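Local coordinates for tumor necrosis factor-inducible protein TSG-6 (PDB 2PF5) that transfers heavy chains from inter-alpha-inhibitor onto hyaluronan during matrix remodelling and, through its Link module, the part in this structure, binds hyaluronan and other extracellular matrix components, at residues G1-E6 with E24-H29; A31-L36 with T73-Y78; I42-C47 with D89-N94. All blocks are in the same frame, centred on the assembly; numbering follows the deposited sequence.

Contact 1: G1-E6 with E24-H29; sequences GVYHRE and EFEGGH
The edge of the Y3 ring meets E26 OE1, near the ring plane, and ring and carboxylate planes lie only 22° apart. Y3 CE1 sits against one face of the R5 guanidinium, 3.2 Å above the plane and over the centre, while OE2 of E26 lies at the edge of that same group. These three residues link the first strand of the Link module, 2-5, to the end of helix 16-25, where G27, with its positive phi, closes the helix in a Schellman motif. Glycine suits that position, since a CB there would press on the preceding carbonyl. Y3 and R5, two apart on the strand, both point toward the helix end, and a glutamate long enough to reach them accepts from both. Y3 OH donates to E26 OE1 over 2.8 Å, and the oxygen accepts on its anti lone pair. The salt bridge uses the syn lone pair, R5 NE lying 2.7 Å from E26 OE1 in a bent bond (131°). In the conformer described, one of two, R5 reaches it by a bend at chi2 (-82°). A further bond ties R5 to its own strand: NH1 donates to O of H4 over 3.3 Å, from above the carbonyl plane.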
# COMPACT_ATOMS: atom_id res chain seq x y z
N GLY A 1 9.89 8.31 3.12
CA GLY A 1 9.69 7.67 1.80
C GLY A 1 8.45 6.78 1.95
O GLY A 1 7.57 7.06 2.78
N VAL A 2 8.40 5.71 1.19
CA VAL A 2 7.23 4.84 1.15
C VAL A 2 7.57 3.54 1.89
O VAL A 2 8.70 3.05 1.82
CB VAL A 2 6.85 4.56 -0.32
CG1 VAL A 2 5.68 3.50 -0.41
CG2 VAL A 2 6.49 5.88 -1.03
N TYR A 3 6.60 2.98 2.60
CA TYR A 3 6.84 1.71 3.27
C TYR A 3 5.57 0.89 3.42
O TYR A 3 4.47 1.42 3.27
CB TYR A 3 7.51 1.92 4.65
CG TYR A 3 6.68 2.71 5.65
CD1 TYR A 3 5.78 2.06 6.50
CD2 TYR A 3 6.81 4.10 5.75
CE1 TYR A 3 5.03 2.78 7.43
CE2 TYR A 3 6.08 4.83 6.67
CZ TYR A 3 5.20 4.15 7.52
OH TYR A 3 4.46 4.85 8.45
N HIS A 4 5.75 -0.39 3.72
CA HIS A 4 4.63 -1.35 3.82
C HIS A 4 4.30 -1.58 5.29
O HIS A 4 5.21 -1.73 6.12
CB HIS A 4 5.04 -2.64 3.14
CG HIS A 4 4.16 -3.82 3.44
ND1 HIS A 4 4.54 -4.82 4.30
CD2 HIS A 4 2.95 -4.19 2.94
CE1 HIS A 4 3.59 -5.74 4.36
NE2 HIS A 4 2.62 -5.39 3.54
N ARG A 5 3.01 -1.67 5.60
CA ARG A 5 2.59 -1.97 6.98
C ARG A 5 1.46 -3.00 6.98
O ARG A 5 0.55 -2.94 6.14
CB ARG A 5 2.16 -0.69 7.73
CG ARG A 5 3.28 0.26 8.20
CD ARG A 5 3.94 -0.16 9.55
NE ARG A 5 5.04 0.72 9.97
CZ ARG A 5 6.30 0.70 9.52
NH1 ARG A 5 6.71 -0.17 8.58
NH2 ARG A 5 7.16 1.57 10.00
N GLU A 6 1.54 -3.95 7.91
CA GLU A 6 0.46 -4.91 8.20
C GLU A 6 -0.29 -4.46 9.45
O GLU A 6 0.32 -3.79 10.33
CB GLU A 6 1.05 -6.25 8.59
CG GLU A 6 1.68 -7.02 7.48
CD GLU A 6 2.06 -8.40 7.95
OE1 GLU A 6 2.14 -8.65 9.17
OE2 GLU A 6 2.28 -9.25 7.09
N GLU A 24 -1.73 7.48 9.04
CA GLU A 24 -1.88 8.72 9.78
C GLU A 24 -1.30 8.64 11.19
O GLU A 24 -0.61 9.55 11.67
CB GLU A 24 -3.36 9.15 9.85
CG GLU A 24 -3.97 9.54 8.51
CD GLU A 24 -5.47 9.80 8.59
OE1 GLU A 24 -6.09 9.47 9.63
OE2 GLU A 24 -6.02 10.34 7.60
N PHE A 25 -1.57 7.51 11.84
CA PHE A 25 -1.12 7.29 13.20
C PHE A 25 0.40 7.38 13.27
O PHE A 25 0.96 7.85 14.27
CB PHE A 25 -1.60 5.91 13.68
CG PHE A 25 -1.13 5.56 15.06
CD1 PHE A 25 -1.49 6.32 16.16
CD2 PHE A 25 -0.40 4.40 15.27
CE1 PHE A 25 -1.08 5.97 17.46
CE2 PHE A 25 0.01 4.03 16.56
CZ PHE A 25 -0.32 4.81 17.64
N GLU A 26 1.06 6.92 12.21
CA GLU A 26 2.52 6.86 12.19
C GLU A 26 3.13 8.14 11.65
O GLU A 26 4.35 8.22 11.49
CB GLU A 26 3.01 5.62 11.41
CG GLU A 26 2.73 4.33 12.21
CD GLU A 26 3.35 3.05 11.62
OE1 GLU A 26 3.97 3.10 10.54
OE2 GLU A 26 3.23 1.98 12.28
N GLY A 27 2.27 9.12 11.38
CA GLY A 27 2.70 10.47 11.01
C GLY A 27 2.59 10.84 9.53
O GLY A 27 2.98 11.94 9.14
N GLY A 28 2.04 9.94 8.73
CA GLY A 28 1.95 10.13 7.29
C GLY A 28 0.55 10.01 6.73
O GLY A 28 -0.43 10.44 7.37
N HIS A 29 0.47 9.48 5.51
CA HIS A 29 -0.77 9.29 4.75
C HIS A 29 -0.57 8.06 3.90
O HIS A 29 0.57 7.58 3.80
CB HIS A 29 -1.07 10.51 3.85
CG HIS A 29 -1.11 11.80 4.62
ND1 HIS A 29 -2.20 12.19 5.37
CD2 HIS A 29 -0.17 12.76 4.80
CE1 HIS A 29 -1.93 13.34 5.97
NE2 HIS A 29 -0.70 13.70 5.64

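Contact 2: A31-L36 with T73-Y78; sequences ATYKQL and TGIIDY
A capping box opens helix 33-41, and the first turn that follows it faces strand 74-80, where I75 pushes its side chain between Y33 and L36. CD1 of I75 sits over one face of the Y33 ring, 3.8 Å from the ring centroid and 21° off the normal, a CH-pi contact offset toward the rim on the CE1 side. CG2, the other branch, touches the same rim, 3.6 Å from Y33 CE1. Y33 and I75 approach from opposite directions, the ring carried out from the helix with CG anti to the backbone N (chi1 -177°). L36, one turn on, meets the same methyl from another side, its CG 3.9 Å from I75 CD1. Isoleucine suits the place: the longer arm carries CD1 to both ring and leucine, and the branch lets CG2 lie along the ring rim.

In the Link module, a small alpha/beta domain, this packing brings the second helix against strand 74-80, the antiparallel neighbour of 56-61. L36 also reaches P60 of that neighbouring strand, and Y33 touches R56.

The polar end of the tyrosine is tied to the strand through water. One water bonds to Y33 OH and donates to O of I75; a second, in a long bond to Y33 OH, accepts from N of I75. At the helix start, T32 OG1 receives N-H of Q35, and Q35 OE1 in return accepts from T32 N over 3.0 Å in an almost straight bond (170°), its donor lying above the carbonyl plane of the amide.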
# COMPACT_ATOMS: atom_id res chain seq x y z
N ALA A 31 0.26 6.16 0.67
CA ALA A 31 1.10 6.54 -0.49
C ALA A 31 0.19 6.67 -1.72
O ALA A 31 -0.80 5.90 -1.89
CB ALA A 31 2.17 5.50 -0.71
N THR A 32 0.48 7.62 -2.59
CA THR A 32 -0.14 7.63 -3.90
C THR A 32 0.49 6.56 -4.81
O THR A 32 1.61 6.06 -4.57
CB THR A 32 -0.04 8.99 -4.58
OG1 THR A 32 1.32 9.22 -4.98
CG2 THR A 32 -0.51 10.14 -3.65
N TYR A 33 -0.23 6.22 -5.87
CA TYR A 33 0.34 5.35 -6.87
C TYR A 33 1.68 5.90 -7.41
O TYR A 33 2.63 5.15 -7.57
CB TYR A 33 -0.60 5.19 -8.06
CG TYR A 33 -0.06 4.24 -9.11
CD1 TYR A 33 -0.38 2.87 -9.07
CD2 TYR A 33 0.76 4.71 -10.15
CE1 TYR A 33 0.11 2.00 -10.01
CE2 TYR A 33 1.28 3.85 -11.11
CZ TYR A 33 0.96 2.49 -11.03
OH TYR A 33 1.42 1.64 -12.01
N LYS A 34 1.75 7.19 -7.69
CA LYS A 34 3.00 7.74 -8.26
C LYS A 34 4.16 7.65 -7.26
O LYS A 34 5.30 7.45 -7.66
CB LYS A 34 2.80 9.16 -8.73
CG LYS A 34 2.03 9.22 -10.05
CD LYS A 34 1.61 10.64 -10.28
CE LYS A 34 1.07 10.84 -11.68
NZ LYS A 34 0.27 12.10 -11.68
N GLN A 35 3.84 7.80 -5.96
CA GLN A 35 4.82 7.65 -4.89
C GLN A 35 5.31 6.23 -4.78
O GLN A 35 6.52 5.99 -4.68
CB GLN A 35 4.29 8.18 -3.54
CG GLN A 35 4.28 9.73 -3.49
CD GLN A 35 3.34 10.29 -2.41
OE1 GLN A 35 2.63 9.53 -1.71
NE2 GLN A 35 3.29 11.60 -2.31
N LEU A 36 4.38 5.28 -4.77
CA LEU A 36 4.72 3.88 -4.75
C LEU A 36 5.58 3.52 -5.97
O LEU A 36 6.56 2.76 -5.83
CB LEU A 36 3.43 2.99 -4.67
CG LEU A 36 3.66 1.47 -4.51
CD1 LEU A 36 4.43 1.13 -3.21
CD2 LEU A 36 2.29 0.70 -4.58
N THR A 73 7.56 -7.17 -13.48
CA THR A 73 7.98 -5.88 -12.89
C THR A 73 6.97 -4.74 -13.08
O THR A 73 6.27 -4.66 -14.10
CB THR A 73 9.41 -5.44 -13.31
OG1 THR A 73 9.41 -4.92 -14.65
CG2 THR A 73 10.39 -6.59 -13.24
N GLY A 74 6.89 -3.88 -12.08
CA GLY A 74 5.94 -2.79 -12.07
C GLY A 74 5.07 -2.95 -10.84
O GLY A 74 5.29 -3.85 -10.03
N ILE A 75 4.10 -2.06 -10.69
CA ILE A 75 3.08 -2.19 -9.66
C ILE A 75 1.99 -3.09 -10.22
O ILE A 75 1.49 -2.85 -11.32
CB ILE A 75 2.52 -0.81 -9.25
CG1 ILE A 75 3.62 0.03 -8.57
CG2 ILE A 75 1.27 -0.96 -8.29
CD1 ILE A 75 3.21 1.46 -8.39
N ILE A 76 1.65 -4.15 -9.48
CA ILE A 76 0.54 -5.01 -9.88
C ILE A 76 -0.69 -4.25 -9.39
O ILE A 76 -0.79 -3.95 -8.19
CB ILE A 76 0.66 -6.42 -9.23
CG1 ILE A 76 2.00 -7.07 -9.61
CG2 ILE A 76 -0.59 -7.31 -9.57
CD1 ILE A 76 2.20 -7.34 -11.11
N ASP A 77 -1.58 -3.88 -10.31
CA ASP A 77 -2.71 -3.01 -9.95
C ASP A 77 -3.95 -3.90 -9.68
O ASP A 77 -4.42 -4.58 -10.56
CB ASP A 77 -2.96 -2.01 -11.13
CG ASP A 77 -4.20 -1.12 -10.93
OD1 ASP A 77 -4.50 -0.72 -9.78
OD2 ASP A 77 -4.83 -0.76 -11.96
N TYR A 78 -4.46 -3.91 -8.44
CA TYR A 78 -5.74 -4.58 -8.16
C TYR A 78 -6.89 -3.57 -8.30
O TYR A 78 -8.05 -3.90 -8.05
CB TYR A 78 -5.74 -5.15 -6.74
CG TYR A 78 -4.97 -6.45 -6.53
CD1 TYR A 78 -4.17 -7.02 -7.54
CD2 TYR A 78 -5.02 -7.10 -5.29
CE1 TYR A 78 -3.49 -8.22 -7.32
CE2 TYR A 78 -4.31 -8.27 -5.06
CZ TYR A 78 -3.56 -8.82 -6.07
OH TYR A 78 -2.90 -10.02 -5.82
O HOH W 1 0.08 -0.51 -12.07
O HOH W 2 4.29 0.32 -12.21

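Contact 3: I42-C47 with D89-N94; sequences IGFHVC and DAYCYN
The rings of F44 and Y91 stand perpendicular, with planes at 90°, yet they meet rim to rim and neither lies over the face of the other. Their centroids are 5.9 Å apart, and the touch is made by F44 CE2 and CZ against CE2 and CD2 of Y91, closest at 3.6 Å between the two CE2 atoms. Y91 CD2 lies at the edge of the phenylalanine, in its plane, whereas F44 CE2 comes to the tyrosine obliquely. F44 reaches inward from the loop because its chi1 of -174° swings the ring away from its own backbone N.

V46 and Y91 point at each other from opposite directions. The valine CB is 3.3 Å from Y91 OH, with CG1 close by at 3.5 Å, and CG2 lies near the ring plane at the edge, 4.2 Å from CE2. The compact valine thus packs against the phenolic oxygen, while the flat phenylalanine fills in along the ring's CD2-CE2 side. No hydrogen bond joins the two segments; the hydroxyl instead bonds to O of A48, just beyond the loop segment. A tyrosine therefore suits this buried site: the ring flank is apolar and the hydroxyl can bond at its end.

In the Link module, 42-47 runs from helix 33-41 toward strand 50-51, and G43 ends that helix as the C-prime residue of a Schellman motif. F44 also packs on L36 and A39 of the helix, on P60 of strand 56-61 and on V2 of strand 2-5. Y91 likewise meets L36, Y59 and P60, and H4 of strand 2-5 touches both Y91 and V46.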
# COMPACT_ATOMS: atom_id res chain seq x y z
N ILE A 42 13.39 2.88 -7.36
CA ILE A 42 14.64 2.89 -6.61
C ILE A 42 14.74 1.76 -5.60
O ILE A 42 15.46 1.87 -4.60
CB ILE A 42 14.97 4.29 -6.00
CG1 ILE A 42 13.85 4.82 -5.12
CG2 ILE A 42 15.31 5.27 -7.12
CD1 ILE A 42 14.30 6.03 -4.37
N GLY A 43 14.03 0.65 -5.89
CA GLY A 43 14.36 -0.67 -5.33
C GLY A 43 13.32 -1.22 -4.34
O GLY A 43 13.56 -2.25 -3.73
N PHE A 44 12.21 -0.51 -4.16
CA PHE A 44 11.18 -0.91 -3.19
C PHE A 44 10.34 -2.05 -3.77
O PHE A 44 9.64 -1.86 -4.77
CB PHE A 44 10.27 0.26 -2.87
CG PHE A 44 9.26 -0.02 -1.77
CD1 PHE A 44 9.67 -0.41 -0.49
CD2 PHE A 44 7.91 0.18 -2.01
CE1 PHE A 44 8.69 -0.64 0.53
CE2 PHE A 44 6.95 -0.02 -1.00
CZ PHE A 44 7.34 -0.45 0.25
N HIS A 45 10.43 -3.22 -3.14
CA HIS A 45 9.81 -4.47 -3.60
C HIS A 45 9.11 -5.10 -2.38
O HIS A 45 9.78 -5.35 -1.38
CB HIS A 45 10.93 -5.40 -4.12
CG HIS A 45 10.48 -6.73 -4.64
ND1 HIS A 45 10.50 -7.07 -5.97
CD2 HIS A 45 10.03 -7.84 -3.99
CE1 HIS A 45 10.06 -8.30 -6.13
NE2 HIS A 45 9.76 -8.79 -4.94
N VAL A 46 7.80 -5.35 -2.47
CA VAL A 46 7.09 -6.08 -1.41
C VAL A 46 6.02 -6.95 -2.10
O VAL A 46 5.22 -6.44 -2.87
CB VAL A 46 6.36 -5.15 -0.40
CG1 VAL A 46 5.76 -5.98 0.72
CG2 VAL A 46 7.30 -4.08 0.19
N CYS A 47 6.03 -8.25 -1.83
CA CYS A 47 5.02 -9.12 -2.44
C CYS A 47 3.79 -9.22 -1.52
O CYS A 47 3.52 -10.27 -0.94
CB CYS A 47 5.59 -10.50 -2.81
SG CYS A 47 4.46 -11.39 -3.95
N ASP A 89 -3.06 -5.07 3.12
CA ASP A 89 -2.10 -4.36 3.93
C ASP A 89 -2.22 -2.86 3.61
O ASP A 89 -3.25 -2.40 3.08
CB ASP A 89 -0.69 -4.94 3.68
CG ASP A 89 -0.51 -6.33 4.27
OD1 ASP A 89 -1.28 -6.74 5.19
OD2 ASP A 89 0.42 -7.02 3.83
N ALA A 90 -1.17 -2.08 3.90
CA ALA A 90 -1.17 -0.65 3.65
C ALA A 90 0.19 -0.23 3.10
O ALA A 90 1.22 -0.75 3.52
CB ALA A 90 -1.46 0.12 4.94
N TYR A 91 0.17 0.71 2.15
CA TYR A 91 1.38 1.41 1.69
C TYR A 91 1.29 2.84 2.15
O TYR A 91 0.38 3.58 1.76
CB TYR A 91 1.57 1.29 0.15
CG TYR A 91 2.06 -0.07 -0.17
CD1 TYR A 91 1.17 -1.05 -0.62
CD2 TYR A 91 3.41 -0.44 0.07
CE1 TYR A 91 1.60 -2.36 -0.88
CE2 TYR A 91 3.85 -1.75 -0.17
CZ TYR A 91 2.93 -2.70 -0.65
OH TYR A 91 3.32 -3.99 -0.89
N CYS A 92 2.22 3.22 3.04
CA CYS A 92 2.26 4.54 3.63
C CYS A 92 3.35 5.42 3.00
O CYS A 92 4.41 4.94 2.59
CB CYS A 92 2.58 4.44 5.12
SG CYS A 92 1.42 3.52 6.14
N TYR A 93 3.09 6.72 3.01
CA TYR A 93 4.08 7.74 2.66
C TYR A 93 4.33 8.67 3.86
O TYR A 93 3.40 9.32 4.37
CB TYR A 93 3.63 8.53 1.44
CG TYR A 93 4.65 9.61 1.08
CD1 TYR A 93 5.96 9.25 0.73
CD2 TYR A 93 4.32 10.95 1.10
CE1 TYR A 93 6.92 10.22 0.42
CE2 TYR A 93 5.29 11.96 0.77
CZ TYR A 93 6.58 11.55 0.41
OH TYR A 93 7.55 12.48 0.11
N ASN A 94 5.58 8.72 4.32
CA ASN A 94 5.98 9.64 5.39
C ASN A 94 7.36 10.18 5.02
O ASN A 94 8.35 9.52 5.32
CB ASN A 94 6.06 8.90 6.72
CG ASN A 94 6.12 9.82 7.92
OD1 ASN A 94 6.78 10.86 7.90
ND2 ASN A 94 5.47 9.41 8.99

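Overall arrangement
Contact 1 is a surface contact made of charge and hydrogen bonds, whereas contacts 2 and 3 are partly buried and chiefly apolar, each including one buried residue: L36 in contact 2, Y91 in contact 3. All three reach the same sheet. Contacts 1 and 3 involve its neighbouring strands 2-5 and 89-93, joined further by a hydrogen bond from H4 NE2 to D89 OD2; C92 of the latter strand forms the disulfide with C23 of helix 16-25. Contacts 2 and 3 meet where L36 packs on F44, so helix 33-41 and the loop after it share one apolar interior. V2, on strand 2-5 of contact 1's first segment, packs on A31 and L36.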